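Local coordinates for protein glyoxylate reductase (Paecilomyces sp. J18, PDB 3WNV) that probably catalyses the NAD(P)H-dependent reduction of glyoxylate to glycolate, at residues Glu37-Asn42 and Ser73-Ser78; Ala53-Asn58 and Asn309-Ala314; Ile109-Ala114 and Ile292-Tyr297; Gly158-Gly163 and His223-Lys228. One frame throughout, in Å; residues are numbered along the deposited sequence.

In the fold
Each of the two lobes is built on a parallel sheet. Contacts 1 and 2 lie in the lobe of strand 51-57, their centres 18 Å apart, and they meet where Leu75 CD2 of contact 1 packs on Ile54 CD1 of contact 2 at 4.0 Å. Contact 4 belongs to the other, dinucleotide-binding lobe, its centre 31 Å from that of contact 2. Contact 3 lies between, its centre 19 Å from contact 2 and 21 Å from contact 4, where the two lobes are connected; a sulfate ion, probably from the crystallisation liquor, lies about 4 Å from the Val111 side chain. In sequence, contact 4 is nested within contact 3, and contact 3 within contact 2.

Contact 1: residues Glu37-Asn42 and Ser73-Ser78; sequences EKFLEN and SALPKS
Ala74, the last residue of helix 69-74, and Leu75 just after it pack against Leu40 and Phe39 of helix 36-45, joining two neighbouring helices on one face of the flavodoxin-like parallel sheet that forms the first lobe of D-2-hydroxyacid dehydrogenases. The Leu75 side chain meets Phe39 through a single methyl. Leu75 CB lies 6.3 Å from Phe39 CE2, too far for packing. One bond further out, Leu75 CG still stands 5.3 Å from Phe39 CE2. At CG the chain forks: CD1 diverges from the aromatic residue, whereas CD2 comes up to the edge of the ring, near its plane, and lies 4.0 Å from both CE2 and CZ of Phe39. This same CD2 also packs on Ile54 of strand 51-57, so a single methyl bridges helix and sheet. Phe39 also meets Phe31 edge-to-face and touches Leu7 and Ile9 of strand 5-9. The interface is wholly apolar and small, 118 Å² in all, and thins out toward the surface. There Ala74, whose CB points at helix 36-45, receives one branch of Leu40: CD2 of Leu40 rests 3.8 Å from CB of Ala74.

Contact 2: residues Ala53-Asn58 and Asn309-Ala314; sequences AIYRSN and NNLRSA
Leu311 drives its forked tip between Ala53 and Tyr55, two residues of one strand whose side chains turn to the same face of the sheet. The two branches divide the work. CD2 of Leu311 sits 3.6 Å from CB of Ala53, while CD1 approaches the Tyr55 ring from its edge, in the ring plane, at 3.7 Å from CD2 of the tyrosine. The same Leu311 CD1 lies 3.8 Å from Tyr55 CB, and so fills the angle between the ring and its stem. The leucine and tyrosine side chains cross at about a right angle. Glu304, Val307 and Leu308, further back along helix 297-317, also touch Tyr55, and its OH is hydrogen-bonded to Asn85 ND2, which ties the ring to the neighbouring strand 81-85. This is the point at which the C-terminal helix of the D-2-hydroxyacid dehydrogenase fold, having left the nucleotide-binding lobe, returns to cover the flavodoxin-like sheet of the first lobe. Segments 53-57 and 309-314 run nearly antiparallel (173°), their axes 9.5 Å apart at closest. Ile54 turns to the opposite face and offers the helix little more than its carbonyl. Packing slackens one turn on from Leu311: Ala314 CB also points at the strand, yet it remains 5.4 Å from Ala53 CB and packs instead on Tyr81. Asn309, on the face turned from the strand, is exposed to solvent; Arg312, on the flank, is partly so, with a salt bridge from NH1 to Glu316 OE2.

Contact 3: residues Ile109-Ala114 and Ile292-Tyr297; sequences IAVNNA and IGTMTY
Ala114 rests its methyl group on a backbone carbonyl, CB 3.4 Å from Gly293 O, the closest approach in a contact that brings together the two connections between the lobes of the enzyme. Such a pair of crossings is characteristic of the D-2-hydroxyacid dehydrogenase fold. Residues 109-114 lead from the flavodoxin-like lobe into helix 112-127, and residues 292-297 lead back from the nucleotide-binding lobe to helix 297-317. The carbonyl is placed by a type I turn from Ile292 to Met295, closed by Met295 N to Ile292 O at 2.8 Å. Asp268 secures the start of this turn, its two carboxylate oxygens accepting hydrogen bonds from the backbone nitrogens of Ile292 and Gly293. An inverse gamma turn centred on Met295 overlaps its end, with a weak bond from Thr296 N to Thr294 O, and then Thr296 caps the next helix with its OG1 bonded to Thr299 N. Gly293 has no side chain and meets Ala114 through its carbonyl; Ala114 CB is also 4.1 Å from CA of Thr294. The second point of meeting is apolar. With OG1 between the backbone N and the carbonyl carbon (chi1 54°), the Thr294 methyl is left anti to the carbonyl carbon and faces Val111, and the two side chains pass at a slant. Met303 of helix 297-317 and Ile165 of helix 164-175 also touch Val111, which therefore has neighbours from both lobes. The threonine methyl settles near the branch point of the valine, with Thr294 CG2 3.8 Å from Val111 CB and 4.0 Å from Val111 CG1.

Contact 4: residues Gly158-Gly163 and His223-Lys228; sequences GILGMG and HIIGEK
Leu160 extends one methyl, CD2, across to the ends of two consecutive isoleucines, and meets each at the same distance: 4.4 Å to CD1 of Ile224 and 4.4 Å to CD1 of Ile225. The contact is a light one, burying 85 Å² in total, and it spans a wide gap, since the nearest CA atoms, those of Leu160 and Ile225, are 10.3 Å apart. The side chains alone bridge it. CB of Leu160 already points to the loop; with chi1 at 178° and chi2 at 64°, CD2 is the branch that arrives. The isoleucines answer with different shapes. Ile224 is stretched out, with both torsions close to extended, and reaches in with its full length, whereas Ile225 folds its CD1 back (chi2 -68°) and approaches with a shorter arm. Strand 210-213, beside 156-160 in the sheet, gives both sides a shared neighbour: Phe211 touches Leu160 and Ile225, and Leu213 adds to the packing on Ile225. Phe201 and Leu204 of helix 201-207 also lie on Leu160, so that the leucine is enclosed in an apolar layer over one face of the sheet. Beyond it the strand ends abruptly. Gly161 takes backbone angles that by themselves favour glycine, Met162 N is bonded to Asn184 OD1, and Gly163 stands at the N-cap of helix 164-175. Leu160 is the last residue of the strand before a glycine-rich turn whose Gly161, Gly163 and Gly166 fit the GxGxxG pattern, consistent with the dinucleotide-binding strand-turn-helix of a Rossmann fold.

Contact 1: residues Glu37-Asn42 and Ser73-Ser78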
loop_
_atom_site.group_PDB
_atom_site.type_symbol
_atom_site.label_atom_id
_atom_site.label_comp_id
_atom_site.label_asym_id
_atom_site.label_seq_id
_atom_site.Cartn_x
_atom_site.Cartn_y
_atom_site.Cartn_z
ATOM N N GLU A 37 -8.062 8.534 22.381
ATOM C CA GLU A 37 -8.627 8.614 23.729
ATOM C C GLU A 37 -10.094 9.028 23.660
ATOM O O GLU A 37 -10.968 8.428 24.307
ATOM C CB GLU A 37 -7.815 9.609 24.578
ATOM C CG GLU A 37 -8.346 9.856 25.990
ATOM C CD GLU A 37 -8.060 11.277 26.487
ATOM O OE1 GLU A 37 -8.940 12.159 26.324
ATOM O OE2 GLU A 37 -6.958 11.507 27.039
ATOM N N LYS A 38 -10.354 10.056 22.857
ATOM C CA LYS A 38 -11.699 10.579 22.676
ATOM C C LYS A 38 -12.579 9.615 21.867
ATOM O O LYS A 38 -13.773 9.493 22.147
ATOM C CB LYS A 38 -11.626 11.928 21.974
ATOM C CG LYS A 38 -12.969 12.558 21.666
ATOM C CD LYS A 38 -13.629 13.093 22.903
ATOM C CE LYS A 38 -14.755 14.040 22.522
ATOM N NZ LYS A 38 -15.424 13.590 21.255
ATOM N N PHE A 39 -12.004 8.946 20.869
ATOM C CA PHE A 39 -12.766 7.931 20.143
ATOM C C PHE A 39 -13.202 6.834 21.114
ATOM O O PHE A 39 -14.379 6.469 21.159
ATOM C CB PHE A 39 -12.007 7.377 18.937
ATOM C CG PHE A 39 -12.788 6.346 18.174
ATOM C CD1 PHE A 39 -13.792 6.736 17.295
ATOM C CD2 PHE A 39 -12.558 4.986 18.369
ATOM C CE1 PHE A 39 -14.543 5.787 16.627
ATOM C CE2 PHE A 39 -13.321 4.034 17.701
ATOM C CZ PHE A 39 -14.306 4.445 16.826
ATOM N N LEU A 40 -12.277 6.342 21.932
ATOM C CA LEU A 40 -12.635 5.293 22.886
ATOM C C LEU A 40 -13.661 5.756 23.902
ATOM O O LEU A 40 -14.535 4.981 24.277
ATOM C CB LEU A 40 -11.391 4.683 23.557
ATOM C CG LEU A 40 -10.345 4.043 22.649
ATOM C CD1 LEU A 40 -9.122 3.703 23.458
ATOM C CD2 LEU A 40 -10.856 2.796 21.959
ATOM N N GLU A 41 -13.578 7.018 24.332
ATOM C CA GLU A 41 -14.577 7.592 25.231
ATOM C C GLU A 41 -15.963 7.629 24.592
ATOM O O GLU A 41 -16.950 7.339 25.255
ATOM C CB GLU A 41 -14.172 8.999 25.683
ATOM C CG GLU A 41 -13.271 9.019 26.916
ATOM C CD GLU A 41 -12.667 10.393 27.188
ATOM O OE1 GLU A 41 -13.215 11.401 26.681
ATOM O OE2 GLU A 41 -11.638 10.454 27.903
ATOM N N ASN A 42 -16.030 7.979 23.304
ATOM C CA ASN A 42 -17.307 7.996 22.597
ATOM C C ASN A 42 -17.896 6.602 22.571
ATOM O O ASN A 42 -19.072 6.422 22.839
ATOM C CB ASN A 42 -17.141 8.490 21.145
ATOM C CG ASN A 42 -16.856 9.987 21.052
ATOM O OD1 ASN A 42 -16.897 10.702 22.058
ATOM N ND2 ASN A 42 -16.577 10.466 19.833
ATOM N N SER A 73 -12.079 -4.264 20.612
ATOM C CA SER A 73 -12.698 -4.717 21.844
ATOM C C SER A 73 -13.626 -3.649 22.440
ATOM O O SER A 73 -14.634 -3.980 23.050
ATOM C CB SER A 73 -11.615 -5.103 22.860
ATOM O OG SER A 73 -12.210 -5.652 24.027
ATOM N N ALA A 74 -13.288 -2.375 22.234
ATOM C CA ALA A 74 -14.116 -1.240 22.663
ATOM C C ALA A 74 -15.301 -0.919 21.739
ATOM O O ALA A 74 -16.219 -0.212 22.150
ATOM C CB ALA A 74 -13.246 0.019 22.802
ATOM N N LEU A 75 -15.275 -1.362 20.486
ATOM C CA LEU A 75 -16.407 -1.048 19.584
ATOM C C LEU A 75 -17.728 -1.586 20.145
ATOM O O LEU A 75 -17.749 -2.608 20.817
ATOM C CB LEU A 75 -16.159 -1.620 18.186
ATOM C CG LEU A 75 -15.026 -1.001 17.368
ATOM C CD1 LEU A 75 -14.838 -1.731 16.042
ATOM C CD2 LEU A 75 -15.246 0.527 17.152
ATOM N N PRO A 76 -18.839 -0.877 19.906
ATOM C CA PRO A 76 -20.128 -1.365 20.389
ATOM C C PRO A 76 -20.500 -2.662 19.679
ATOM O O PRO A 76 -20.108 -2.909 18.521
ATOM C CB PRO A 76 -21.121 -0.257 19.994
ATOM C CG PRO A 76 -20.315 0.889 19.515
ATOM C CD PRO A 76 -18.932 0.399 19.186
ATOM N N LYS A 77 -21.251 -3.483 20.394
ATOM C CA LYS A 77 -21.686 -4.778 19.891
ATOM C C LYS A 77 -22.490 -4.676 18.586
ATOM O O LYS A 77 -22.563 -5.645 17.804
ATOM C CB LYS A 77 -22.483 -5.465 20.997
ATOM C CG LYS A 77 -22.809 -6.922 20.818
ATOM C CD LYS A 77 -23.621 -7.424 22.047
ATOM C CE LYS A 77 -23.923 -8.926 21.965
ATOM N NZ LYS A 77 -22.667 -9.696 22.112
ATOM N N SER A 78 -23.113 -3.514 18.348
ATOM C CA SER A 78 -23.863 -3.302 17.112
ATOM C C SER A 78 -23.024 -3.399 15.821
ATOM O O SER A 78 -23.557 -3.695 14.752
ATOM C CB SER A 78 -24.530 -1.927 17.163
ATOM O OG SER A 78 -23.564 -0.932 17.531
#

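Contact 2: residues Ala53-Asn58 and Asn309-Ala314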
loop_
_atom_site.group_PDB
_atom_site.type_symbol
_atom_site.label_atom_id
_atom_site.label_comp_id
_atom_site.label_asym_id
_atom_site.label_seq_id
_atom_site.Cartn_x
_atom_site.Cartn_y
_atom_site.Cartn_z
ATOM N N ALA A 53 -22.256 -0.065 10.781
ATOM C CA ALA A 53 -21.133 -0.076 9.840
ATOM C C ALA A 53 -20.271 1.155 9.990
ATOM O O ALA A 53 -20.776 2.232 10.266
ATOM C CB ALA A 53 -21.632 -0.170 8.434
ATOM N N ILE A 54 -18.980 1.008 9.701
ATOM C CA ILE A 54 -18.031 2.093 9.904
ATOM C C ILE A 54 -17.253 2.258 8.621
ATOM O O ILE A 54 -16.754 1.271 8.069
ATOM C CB ILE A 54 -17.023 1.738 11.013
ATOM C CG1 ILE A 54 -17.674 1.847 12.397
ATOM C CG2 ILE A 54 -15.780 2.662 10.935
ATOM C CD1 ILE A 54 -16.731 1.299 13.519
ATOM N N TYR A 55 -17.122 3.493 8.149
ATOM C CA TYR A 55 -16.220 3.794 7.043
ATOM C C TYR A 55 -14.940 4.296 7.662
ATOM O O TYR A 55 -14.991 5.220 8.478
ATOM C CB TYR A 55 -16.824 4.954 6.203
ATOM C CG TYR A 55 -15.936 5.431 5.044
ATOM C CD1 TYR A 55 -14.718 6.085 5.272
ATOM C CD2 TYR A 55 -16.359 5.286 3.730
ATOM C CE1 TYR A 55 -13.899 6.542 4.195
ATOM C CE2 TYR A 55 -15.567 5.722 2.653
ATOM C CZ TYR A 55 -14.336 6.340 2.901
ATOM O OH TYR A 55 -13.592 6.786 1.837
ATOM N N ARG A 56 -13.782 3.747 7.259
ATOM C CA ARG A 56 -12.530 4.324 7.719
ATOM C C ARG A 56 -11.529 4.246 6.601
ATOM O O ARG A 56 -11.766 3.585 5.576
ATOM C CB ARG A 56 -12.000 3.585 8.967
ATOM C CG ARG A 56 -11.487 2.174 8.688
ATOM C CD ARG A 56 -10.890 1.555 9.950
ATOM N NE ARG A 56 -9.691 2.290 10.431
ATOM C CZ ARG A 56 -8.438 2.039 10.023
ATOM N NH1 ARG A 56 -8.190 1.111 9.099
ATOM N NH2 ARG A 56 -7.415 2.717 10.550
ATOM N N SER A 57 -10.375 4.876 6.798
ATOM C CA SER A 57 -9.313 4.828 5.780
ATOM C C SER A 57 -7.908 4.675 6.375
ATOM O O SER A 57 -7.719 4.851 7.587
ATOM C CB SER A 57 -9.348 6.095 4.954
ATOM O OG SER A 57 -9.109 7.231 5.790
ATOM N N ASN A 58 -6.914 4.409 5.525
ATOM C CA ASN A 58 -5.535 4.396 6.024
ATOM C C ASN A 58 -5.162 5.748 6.612
ATOM O O ASN A 58 -4.582 5.827 7.694
ATOM C CB ASN A 58 -4.560 3.971 4.924
ATOM C CG ASN A 58 -4.505 2.456 4.747
ATOM O OD1 ASN A 58 -4.603 1.678 5.719
ATOM N ND2 ASN A 58 -4.343 2.021 3.505
ATOM N N ASN A 309 -19.775 1.705 -1.881
ATOM C CA ASN A 309 -20.578 0.635 -2.467
ATOM C C ASN A 309 -20.597 -0.622 -1.600
ATOM O O ASN A 309 -21.623 -1.301 -1.513
ATOM C CB ASN A 309 -20.116 0.338 -3.902
ATOM C CG ASN A 309 -20.617 1.375 -4.889
ATOM O OD1 ASN A 309 -21.693 1.912 -4.710
ATOM N ND2 ASN A 309 -19.822 1.680 -5.912
ATOM N N ASN A 310 -19.456 -0.944 -0.989
ATOM C CA ASN A 310 -19.418 -1.978 0.041
ATOM C C ASN A 310 -20.369 -1.661 1.191
ATOM O O ASN A 310 -21.135 -2.508 1.598
ATOM C CB ASN A 310 -18.011 -2.149 0.597
ATOM C CG ASN A 310 -17.198 -3.138 -0.193
ATOM O OD1 ASN A 310 -17.380 -4.361 -0.043
ATOM N ND2 ASN A 310 -16.294 -2.634 -1.040
ATOM N N LEU A 311 -20.305 -0.438 1.718
ATOM C CA LEU A 311 -21.235 -0.017 2.763
ATOM C C LEU A 311 -22.701 -0.175 2.396
ATOM O O LEU A 311 -23.513 -0.669 3.175
ATOM C CB LEU A 311 -20.982 1.442 3.128
ATOM C CG LEU A 311 -19.785 1.628 4.017
ATOM C CD1 LEU A 311 -19.307 3.083 4.005
ATOM C CD2 LEU A 311 -20.161 1.168 5.406
ATOM N N ARG A 312 -23.055 0.282 1.214
ATOM C CA ARG A 312 -24.435 0.223 0.775
ATOM C C ARG A 312 -24.886 -1.233 0.641
ATOM O O ARG A 312 -25.995 -1.594 1.062
ATOM C CB ARG A 312 -24.601 0.984 -0.549
ATOM C CG ARG A 312 -26.012 0.892 -1.100
ATOM C CD ARG A 312 -26.126 1.671 -2.397
ATOM N NE ARG A 312 -26.100 3.120 -2.176
ATOM C CZ ARG A 312 -27.178 3.828 -1.828
ATOM N NH1 ARG A 312 -28.337 3.208 -1.651
ATOM N NH2 ARG A 312 -27.107 5.147 -1.652
ATOM N N SER A 313 -24.012 -2.073 0.103
ATOM C CA SER A 313 -24.320 -3.499 -0.019
ATOM C C SER A 313 -24.508 -4.125 1.358
ATOM O O SER A 313 -25.415 -4.933 1.574
ATOM C CB SER A 313 -23.177 -4.209 -0.749
ATOM O OG SER A 313 -23.519 -5.563 -1.009
ATOM N N ALA A 314 -23.658 -3.739 2.297
ATOM C CA ALA A 314 -23.729 -4.295 3.653
ATOM C C ALA A 314 -25.065 -3.958 4.311
ATOM O O ALA A 314 -25.766 -4.830 4.842
ATOM C CB ALA A 314 -22.593 -3.778 4.478
#

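Contact 3: residues Ile109-Ala114 and Ile292-Tyr297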
loop_
_atom_site.group_PDB
_atom_site.type_symbol
_atom_site.label_atom_id
_atom_site.label_comp_id
_atom_site.label_asym_id
_atom_site.label_seq_id
_atom_site.Cartn_x
_atom_site.Cartn_y
_atom_site.Cartn_z
ATOM N N ILE A 109 -7.895 -3.744 -6.522
ATOM C CA ILE A 109 -8.244 -3.449 -7.909
ATOM C C ILE A 109 -8.701 -2.042 -8.278
ATOM O O ILE A 109 -8.901 -1.809 -9.420
ATOM C CB ILE A 109 -9.399 -4.264 -8.478
ATOM C CG1 ILE A 109 -9.372 -5.722 -8.052
ATOM C CG2 ILE A 109 -9.373 -4.146 -9.994
ATOM C CD1 ILE A 109 -10.386 -6.554 -8.849
ATOM N N ALA A 110 -8.710 -1.103 -7.370
ATOM C CA ALA A 110 -8.806 0.296 -7.609
ATOM C C ALA A 110 -7.422 0.942 -7.537
ATOM O O ALA A 110 -7.194 1.895 -8.187
ATOM C CB ALA A 110 -9.741 0.926 -6.672
ATOM N N VAL A 111 -6.540 0.394 -6.714
ATOM C CA VAL A 111 -5.211 0.994 -6.544
ATOM C C VAL A 111 -4.223 0.575 -7.628
ATOM O O VAL A 111 -3.133 1.152 -7.718
ATOM C CB VAL A 111 -4.588 0.630 -5.168
ATOM C CG1 VAL A 111 -5.504 1.017 -4.016
ATOM C CG2 VAL A 111 -4.281 -0.852 -5.121
ATOM N N ASN A 112 -4.581 -0.402 -8.468
ATOM C CA ASN A 112 -3.563 -1.085 -9.272
ATOM C C ASN A 112 -2.864 -0.189 -10.302
ATOM O O ASN A 112 -1.627 -0.208 -10.403
ATOM C CB ASN A 112 -4.169 -2.286 -10.033
ATOM C CG ASN A 112 -4.550 -3.442 -9.121
ATOM O OD1 ASN A 112 -4.341 -3.388 -7.908
ATOM N ND2 ASN A 112 -5.137 -4.510 -9.714
ATOM N N ASN A 113 -3.636 0.563 -11.074
ATOM C CA ASN A 113 -3.031 1.365 -12.131
ATOM C C ASN A 113 -2.140 2.444 -11.553
ATOM O O ASN A 113 -0.980 2.550 -11.955
ATOM C CB ASN A 113 -4.079 2.011 -13.023
ATOM C CG ASN A 113 -4.643 1.033 -14.048
ATOM O OD1 ASN A 113 -3.919 0.186 -14.566
ATOM N ND2 ASN A 113 -5.938 1.153 -14.341
ATOM N N ALA A 114 -2.662 3.228 -10.606
ATOM C CA ALA A 114 -1.877 4.360 -10.092
ATOM C C ALA A 114 -0.574 3.922 -9.442
ATOM O O ALA A 114 0.485 4.540 -9.668
ATOM C CB ALA A 114 -2.705 5.156 -9.096
ATOM N N ILE A 292 3.123 8.749 -2.722
ATOM C CA ILE A 292 2.139 9.403 -3.567
ATOM C C ILE A 292 1.404 8.433 -4.498
ATOM O O ILE A 292 0.605 8.881 -5.327
ATOM C CB ILE A 292 2.736 10.541 -4.424
ATOM C CG1 ILE A 292 3.638 10.012 -5.561
ATOM C CG2 ILE A 292 3.443 11.611 -3.521
ATOM C CD1 ILE A 292 4.005 11.142 -6.551
ATOM N N GLY A 293 1.685 7.152 -4.361
ATOM C CA GLY A 293 1.147 6.104 -5.248
ATOM C C GLY A 293 -0.264 6.353 -5.763
ATOM O O GLY A 293 -0.507 6.513 -6.948
ATOM N N THR A 294 -1.212 6.450 -4.840
ATOM C CA THR A 294 -2.616 6.609 -5.224
ATOM C C THR A 294 -3.121 8.041 -5.147
ATOM O O THR A 294 -4.336 8.267 -5.231
ATOM C CB THR A 294 -3.509 5.680 -4.368
ATOM O OG1 THR A 294 -3.250 5.935 -2.970
ATOM C CG2 THR A 294 -3.217 4.193 -4.701
ATOM N N MET A 295 -2.211 9.020 -5.003
ATOM C CA MET A 295 -2.652 10.388 -4.860
ATOM C C MET A 295 -3.022 11.021 -6.193
ATOM O O MET A 295 -2.429 12.006 -6.580
ATOM C CB MET A 295 -1.605 11.246 -4.100
ATOM C CG MET A 295 -1.422 10.765 -2.647
ATOM S SD MET A 295 -0.205 11.769 -1.760
ATOM C CE MET A 295 -0.782 13.408 -2.133
ATOM N N THR A 296 -4.012 10.439 -6.871
ATOM C CA THR A 296 -4.622 11.113 -8.022
ATOM C C THR A 296 -6.122 11.269 -7.863
ATOM O O THR A 296 -6.747 10.610 -7.036
ATOM C CB THR A 296 -4.407 10.327 -9.331
ATOM O OG1 THR A 296 -5.029 9.034 -9.239
ATOM C CG2 THR A 296 -2.915 10.160 -9.706
ATOM N N TYR A 297 -6.728 12.113 -8.705
ATOM C CA TYR A 297 -8.137 12.394 -8.547
ATOM C C TYR A 297 -8.930 11.156 -8.868
ATOM O O TYR A 297 -9.865 10.811 -8.173
ATOM C CB TYR A 297 -8.550 13.515 -9.500
ATOM C CG TYR A 297 -8.211 14.884 -8.958
ATOM C CD1 TYR A 297 -9.045 15.494 -8.026
ATOM C CD2 TYR A 297 -7.061 15.570 -9.386
ATOM C CE1 TYR A 297 -8.743 16.738 -7.501
ATOM C CE2 TYR A 297 -6.751 16.828 -8.859
ATOM C CZ TYR A 297 -7.605 17.391 -7.916
ATOM O OH TYR A 297 -7.327 18.633 -7.390
#

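Contact 4: residues Gly158-Gly163 and His223-Lys228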
loop_
_atom_site.group_PDB
_atom_site.type_symbol
_atom_site.label_atom_id
_atom_site.label_comp_id
_atom_site.label_asym_id
_atom_site.label_seq_id
_atom_site.Cartn_x
_atom_site.Cartn_y
_atom_site.Cartn_z
ATOM N N GLY A 158 12.182 -8.487 -11.313
ATOM C CA GLY A 158 11.719 -9.499 -10.362
ATOM C C GLY A 158 10.666 -8.910 -9.432
ATOM O O GLY A 158 10.800 -7.787 -8.922
ATOM N N ILE A 159 9.580 -9.645 -9.249
ATOM C CA ILE A 159 8.440 -9.165 -8.457
ATOM C C ILE A 159 8.206 -10.170 -7.312
ATOM O O ILE A 159 7.870 -11.342 -7.528
ATOM C CB ILE A 159 7.154 -9.002 -9.327
ATOM C CG1 ILE A 159 7.362 -7.966 -10.440
ATOM C CG2 ILE A 159 5.908 -8.647 -8.462
ATOM C CD1 ILE A 159 6.179 -7.856 -11.415
ATOM N N LEU A 160 8.414 -9.717 -6.089
ATOM C CA LEU A 160 8.026 -10.553 -4.941
ATOM C C LEU A 160 6.595 -10.203 -4.533
ATOM O O LEU A 160 6.378 -9.172 -3.944
ATOM C CB LEU A 160 8.982 -10.290 -3.776
ATOM C CG LEU A 160 8.696 -11.045 -2.470
ATOM C CD1 LEU A 160 8.856 -12.533 -2.715
ATOM C CD2 LEU A 160 9.660 -10.536 -1.423
ATOM N N GLY A 161 5.634 -11.085 -4.831
ATOM C CA GLY A 161 4.237 -10.826 -4.552
ATOM C C GLY A 161 3.605 -10.309 -5.819
ATOM O O GLY A 161 3.408 -9.119 -5.999
ATOM N N MET A 162 3.339 -11.239 -6.722
ATOM C CA MET A 162 2.688 -10.956 -7.975
ATOM C C MET A 162 1.187 -11.055 -7.707
ATOM O O MET A 162 0.649 -12.120 -7.381
ATOM C CB MET A 162 3.147 -11.988 -9.016
ATOM C CG MET A 162 2.326 -12.038 -10.276
ATOM S SD MET A 162 2.629 -10.547 -11.235
ATOM C CE MET A 162 4.241 -10.920 -11.902
ATOM N N GLY A 163 0.530 -9.911 -7.778
ATOM C CA GLY A 163 -0.889 -9.802 -7.524
ATOM C C GLY A 163 -1.393 -8.789 -8.516
ATOM O O GLY A 163 -0.797 -8.643 -9.585
ATOM N N HIS A 223 10.652 -6.785 7.435
ATOM C CA HIS A 223 12.060 -7.084 7.121
ATOM C C HIS A 223 12.287 -8.378 6.344
ATOM O O HIS A 223 13.362 -9.006 6.460
ATOM C CB HIS A 223 12.878 -7.155 8.416
ATOM C CG HIS A 223 13.025 -5.846 9.121
ATOM N ND1 HIS A 223 13.945 -5.643 10.124
ATOM C CD2 HIS A 223 12.397 -4.655 8.939
ATOM C CE1 HIS A 223 13.855 -4.397 10.558
ATOM N NE2 HIS A 223 12.924 -3.779 9.850
ATOM N N ILE A 224 11.307 -8.803 5.561
ATOM C CA ILE A 224 11.545 -9.942 4.684
ATOM C C ILE A 224 12.778 -9.733 3.770
ATOM O O ILE A 224 13.457 -10.696 3.410
ATOM C CB ILE A 224 10.298 -10.292 3.862
ATOM C CG1 ILE A 224 10.428 -11.681 3.238
ATOM C CG2 ILE A 224 9.978 -9.182 2.856
ATOM C CD1 ILE A 224 9.119 -12.179 2.599
ATOM N N ILE A 225 13.073 -8.482 3.398
ATOM C CA ILE A 225 14.360 -8.151 2.768
ATOM C C ILE A 225 15.271 -7.514 3.827
ATOM O O ILE A 225 15.119 -6.362 4.174
ATOM C CB ILE A 225 14.146 -7.193 1.554
ATOM C CG1 ILE A 225 13.095 -7.795 0.606
ATOM C CG2 ILE A 225 15.470 -6.867 0.819
ATOM C CD1 ILE A 225 13.575 -9.030 -0.074
ATOM N N GLY A 226 16.176 -8.299 4.394
ATOM C CA GLY A 226 17.142 -7.755 5.318
ATOM C C GLY A 226 18.550 -8.025 4.804
ATOM O O GLY A 226 18.724 -8.272 3.616
ATOM N N GLU A 227 19.540 -7.973 5.693
ATOM C CA GLU A 227 20.952 -8.063 5.287
ATOM C C GLU A 227 21.222 -9.284 4.453
ATOM O O GLU A 227 21.925 -9.208 3.432
ATOM C CB GLU A 227 21.833 -8.193 6.517
ATOM C CG GLU A 227 22.140 -6.930 7.245
ATOM C CD GLU A 227 23.378 -7.107 8.105
ATOM O OE1 GLU A 227 24.042 -8.157 7.950
ATOM O OE2 GLU A 227 23.681 -6.209 8.915
ATOM N N LYS A 228 20.701 -10.416 4.925
ATOM C CA LYS A 228 20.921 -11.721 4.282
ATOM C C LYS A 228 20.422 -11.687 2.839
ATOM O O LYS A 228 21.106 -12.157 1.920
ATOM C CB LYS A 228 20.181 -12.851 5.032
ATOM C CG LYS A 228 21.068 -13.947 5.640
ATOM C CD LYS A 228 20.334 -15.310 5.689
ATOM C CE LYS A 228 20.530 -16.125 4.389
ATOM N NZ LYS A 228 21.985 -16.258 3.945
#